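Local structure of TIR domain-containing adapter molecule 1 (Homo sapiens, 4BSX) at residues L26-K30 and V50-Q56; W97-R101 and E138-E142. The protein serves as a Toll-like receptor signalling adaptor that induces interferon-beta, here represented by its all-helical N-terminal domain, which resembles IFIT proteins. The protein carries 2 engineered substitutions. All coordinates share one frame; numbering follows the deposited sequence.

Interaction 1: residues L26-K30 and V50-Q56; sequences LLYLK and VLLKLGQ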
# COMPACT_ATOMS: atom_id res chain seq x y z
N LEU A 26 15.12 -1.57 5.02
CA LEU A 26 14.60 -0.76 3.93
C LEU A 26 15.40 -0.92 2.62
O LEU A 26 14.84 -1.05 1.55
CB LEU A 26 14.56 0.71 4.32
CG LEU A 26 13.56 1.09 5.42
CD1 LEU A 26 13.66 2.59 5.66
CD2 LEU A 26 12.15 0.67 5.07
N LEU A 27 16.72 -0.88 2.72
CA LEU A 27 17.57 -1.20 1.59
C LEU A 27 17.22 -2.57 0.97
O LEU A 27 17.05 -2.68 -0.23
CB LEU A 27 19.06 -1.12 1.98
CG LEU A 27 19.55 0.33 2.15
CD1 LEU A 27 20.86 0.44 2.88
CD2 LEU A 27 19.63 1.05 0.78
N TYR A 28 17.06 -3.58 1.82
CA TYR A 28 16.57 -4.89 1.41
C TYR A 28 15.26 -4.78 0.63
O TYR A 28 15.17 -5.30 -0.47
CB TYR A 28 16.36 -5.78 2.63
CG TYR A 28 15.69 -7.10 2.28
CD1 TYR A 28 16.34 -8.05 1.46
CD2 TYR A 28 14.40 -7.40 2.75
CE1 TYR A 28 15.71 -9.28 1.12
CE2 TYR A 28 13.76 -8.64 2.42
CZ TYR A 28 14.42 -9.55 1.62
OH TYR A 28 13.79 -10.73 1.32
N LEU A 29 14.26 -4.06 1.16
CA LEU A 29 12.98 -3.89 0.45
C LEU A 29 13.11 -3.11 -0.85
O LEU A 29 12.51 -3.48 -1.89
CB LEU A 29 11.92 -3.30 1.36
CG LEU A 29 11.62 -4.27 2.50
CD1 LEU A 29 10.66 -3.71 3.56
CD2 LEU A 29 11.02 -5.56 1.95
N LYS A 30 13.90 -2.05 -0.83
CA LYS A 30 14.14 -1.28 -2.05
C LYS A 30 14.72 -2.19 -3.17
O LYS A 30 14.32 -2.11 -4.33
CB LYS A 30 15.10 -0.11 -1.74
CG LYS A 30 15.78 0.48 -2.98
CD LYS A 30 16.92 1.49 -2.65
CE LYS A 30 17.53 2.04 -3.96
NZ LYS A 30 18.57 3.08 -3.75
N VAL A 50 8.88 2.86 0.37
CA VAL A 50 10.22 2.47 0.89
C VAL A 50 11.25 3.51 0.54
O VAL A 50 11.98 3.95 1.38
CB VAL A 50 10.65 1.08 0.37
CG1 VAL A 50 12.18 0.89 0.52
CG2 VAL A 50 9.89 0.03 1.13
N LEU A 51 11.27 3.93 -0.72
CA LEU A 51 12.17 4.99 -1.17
C LEU A 51 11.95 6.32 -0.42
O LEU A 51 12.89 7.04 -0.06
CB LEU A 51 11.94 5.21 -2.67
CG LEU A 51 12.39 4.06 -3.53
CD1 LEU A 51 11.90 4.23 -4.97
CD2 LEU A 51 13.89 3.97 -3.48
N LEU A 52 10.68 6.66 -0.20
CA LEU A 52 10.33 7.86 0.54
C LEU A 52 10.84 7.80 1.97
O LEU A 52 11.36 8.79 2.49
CB LEU A 52 8.81 8.06 0.56
CG LEU A 52 8.15 8.48 -0.75
CD1 LEU A 52 6.66 8.55 -0.58
CD2 LEU A 52 8.73 9.81 -1.21
N LYS A 53 10.67 6.65 2.63
CA LYS A 53 11.18 6.46 3.99
C LYS A 53 12.73 6.40 4.08
O LYS A 53 13.33 6.59 5.14
CB LYS A 53 10.56 5.19 4.61
CG LYS A 53 10.55 5.22 6.16
CD LYS A 53 9.49 6.27 6.69
CE LYS A 53 9.65 6.57 8.20
NZ LYS A 53 9.00 7.84 8.65
N LEU A 54 13.38 6.13 2.96
CA LEU A 54 14.85 6.17 2.89
C LEU A 54 15.33 7.57 2.56
O LEU A 54 16.52 7.81 2.46
CB LEU A 54 15.39 5.20 1.82
CG LEU A 54 15.63 3.76 2.30
CD1 LEU A 54 15.66 2.78 1.16
CD2 LEU A 54 16.94 3.67 3.08
N GLY A 55 14.42 8.51 2.34
CA GLY A 55 14.85 9.85 1.98
C GLY A 55 15.10 10.03 0.49
O GLY A 55 15.47 11.12 0.05
N GLN A 56 14.87 8.98 -0.30
CA GLN A 56 15.13 9.03 -1.74
C GLN A 56 13.86 9.44 -2.50
O GLN A 56 13.21 8.63 -3.17
CB GLN A 56 15.68 7.68 -2.22
CG GLN A 56 17.00 7.31 -1.55
CD GLN A 56 17.44 5.86 -1.77
OE1 GLN A 56 17.46 5.35 -2.90
NE2 GLN A 56 17.80 5.19 -0.68
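V50 sets its two methyls against helix 23-33 where helix 43-53 packs on it, in the all-helical N-terminal domain of TRIF, a fold with structural similarity to the IFIT proteins. With CG1 anti to the backbone N (chi1 162°), the two branches part: V50 CG1 lies 3.4 Å from the carbonyl O of L26 and also touches CB of K30, while V50 CG2 rests 3.9 Å from CB of L29. The L26 oxygen also accepts the helical bond from K30 N; the methyl only packs against it by van der Waals contact. L18 of helix 11-19 meets both L26 and V50 and joins the two helices to a third.

L26 and L54 lie alongside each other, running in opposite directions. CG of L54 sits 3.8 Å from CB of L26, and L26 CD1 reaches on to the backbone O of K53, 4.0 Å away. L54 follows the last turn of helix 43-53, which closes in a Schellman motif at G55, where phi is positive; Q56 then stands at the N-cap position of helix 57-65.

The K30 chain swings away from its own N (chi1 161°) and stays extended to the amine, where NZ gives a 2.7 Å hydrogen bond to OE1 of Q56. On the way it crosses L51 at about a right angle, with L51 CD2 4.0 Å from K30 CG. An alanine here would strip away that methylene chain and probably leave L51 CD2 less covered and the Q56 carbonyl without its lysine donor. K30 NZ arrives in the plane of the Q56 amide carbonyl, on a lone pair of OE1, with a C=O...N angle of 130°.

Interaction 2: residues W97-R101 and E138-E142; sequences WAVAR and ELQDE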
# COMPACT_ATOMS: atom_id res chain seq x y z
N TRP A 97 -8.21 -0.99 0.30
CA TRP A 97 -7.82 -2.19 -0.44
C TRP A 97 -6.30 -2.14 -0.63
O TRP A 97 -5.59 -3.10 -0.39
CB TRP A 97 -8.55 -2.27 -1.79
CG TRP A 97 -8.48 -3.64 -2.48
CD1 TRP A 97 -7.62 -4.66 -2.21
CD2 TRP A 97 -9.34 -4.12 -3.53
NE1 TRP A 97 -7.88 -5.74 -3.03
CE2 TRP A 97 -8.93 -5.43 -3.85
CE3 TRP A 97 -10.42 -3.56 -4.23
CZ2 TRP A 97 -9.56 -6.20 -4.85
CZ3 TRP A 97 -11.03 -4.31 -5.23
CH2 TRP A 97 -10.61 -5.62 -5.52
N ALA A 98 -5.84 -0.99 -1.08
CA ALA A 98 -4.43 -0.71 -1.18
C ALA A 98 -3.75 -0.95 0.16
O ALA A 98 -2.71 -1.60 0.25
CB ALA A 98 -4.24 0.74 -1.60
N VAL A 99 -4.35 -0.44 1.22
CA VAL A 99 -3.79 -0.64 2.55
C VAL A 99 -3.73 -2.14 2.91
O VAL A 99 -2.68 -2.61 3.36
CB VAL A 99 -4.49 0.24 3.62
CG1 VAL A 99 -4.16 -0.22 5.04
CG2 VAL A 99 -4.08 1.72 3.44
N ALA A 100 -4.81 -2.89 2.71
CA ALA A 100 -4.77 -4.37 2.86
C ALA A 100 -3.59 -5.06 2.10
O ALA A 100 -2.90 -5.95 2.62
CB ALA A 100 -6.11 -4.96 2.39
N ARG A 101 -3.38 -4.65 0.85
CA ARG A 101 -2.35 -5.20 0.01
C ARG A 101 -0.93 -4.88 0.60
O ARG A 101 -0.05 -5.75 0.75
CB ARG A 101 -2.56 -4.65 -1.39
CG ARG A 101 -3.61 -5.43 -2.18
CD ARG A 101 -3.84 -4.92 -3.62
NE ARG A 101 -4.80 -5.81 -4.29
CZ ARG A 101 -5.22 -5.67 -5.55
NH1 ARG A 101 -4.76 -4.68 -6.29
NH2 ARG A 101 -6.11 -6.53 -6.06
N GLU A 138 -14.42 -10.11 -5.81
CA GLU A 138 -12.99 -10.10 -6.09
C GLU A 138 -12.15 -9.92 -4.85
O GLU A 138 -11.18 -10.67 -4.63
CB GLU A 138 -12.66 -8.99 -7.09
CG GLU A 138 -11.17 -8.87 -7.35
CD GLU A 138 -10.87 -7.93 -8.48
OE1 GLU A 138 -11.83 -7.42 -9.07
OE2 GLU A 138 -9.68 -7.71 -8.78
N LEU A 139 -12.51 -8.92 -4.05
CA LEU A 139 -11.77 -8.55 -2.85
C LEU A 139 -11.86 -9.64 -1.79
O LEU A 139 -10.84 -9.96 -1.12
CB LEU A 139 -12.29 -7.24 -2.29
CG LEU A 139 -11.83 -6.86 -0.87
CD1 LEU A 139 -10.33 -6.75 -0.81
CD2 LEU A 139 -12.45 -5.59 -0.47
N GLN A 140 -13.07 -10.19 -1.65
CA GLN A 140 -13.36 -11.24 -0.70
C GLN A 140 -12.57 -12.47 -1.08
O GLN A 140 -12.06 -13.16 -0.19
CB GLN A 140 -14.85 -11.60 -0.71
CG GLN A 140 -15.80 -10.62 0.00
CD GLN A 140 -17.29 -10.95 -0.31
OE1 GLN A 140 -17.60 -11.54 -1.36
NE2 GLN A 140 -18.19 -10.57 0.57
N ASP A 141 -12.47 -12.77 -2.38
CA ASP A 141 -11.64 -13.89 -2.87
C ASP A 141 -10.19 -13.67 -2.47
O ASP A 141 -9.55 -14.54 -1.84
CB ASP A 141 -11.73 -14.02 -4.39
CG ASP A 141 -13.05 -14.62 -4.85
OD1 ASP A 141 -13.69 -15.31 -4.01
OD2 ASP A 141 -13.43 -14.40 -6.04
N GLU A 142 -9.66 -12.51 -2.82
CA GLU A 142 -8.32 -12.10 -2.38
C GLU A 142 -8.15 -12.13 -0.86
O GLU A 142 -7.17 -12.60 -0.33
CB GLU A 142 -8.01 -10.70 -2.91
CG GLU A 142 -6.75 -10.10 -2.36
CD GLU A 142 -6.44 -8.79 -3.03
OE1 GLU A 142 -6.88 -8.67 -4.20
OE2 GLU A 142 -5.78 -7.91 -2.39
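W97 lays one face of its indole over the CD1 methyl of L139, a CH-pi contact in which L139 CD1 stands 3.5 Å from the centroid of the five-membered ring. With CG of W97 anti to the backbone N (chi1 -165°), the indole is carried from helix 96-108 toward helix 136-147. The rim is used as well: W97 CH2 abuts CD of E138 at 3.8 Å, with the ring and carboxylate planes nearly perpendicular, while E138 has its salt bridge with R135. Segments 97-101 and 138-142 of these helices run nearly parallel in the helical N-terminal domain, their axes 16° apart in direction and 12.1 Å apart at closest approach; side chains span the gap, while helix 114-130 touches L139 through A124 and L128. Across it, R101 grips E142 side-on in a nearly coplanar salt bridge that would be expected to stabilise the ionised carboxylate: R101 NE reaches E142 OE2 at 3.0 Å and R101 NH2 reaches E142 OE1 at 2.9 Å, each on a syn lone pair. E142 OE2 is also hydrogen-bonded to the hydroxyl of Y121, and it accepts from NE1 of W97 at 3.1 Å, in the indole plane but from above the carboxylate plane.

Interaction 1 and interaction 2 belong to the same helical domain but lie on opposite sides of the chain's centre, their own centres 24 Å apart. The nearest atoms of the two are about 11 Å from each other, so neither touches the other. They follow in series along the chain: 26-30 with 50-56 joins helices 23-33 and 43-53 before the chain reaches helix 96-108, which 97-101 with 138-142 pairs with helix 136-147. Interaction 1 is the more buried, its apolar side chains also meeting helices 11-19 and 57-65; interaction 2 is a surface contact beside helix 114-130. Each thus ties together a different part of the helical array.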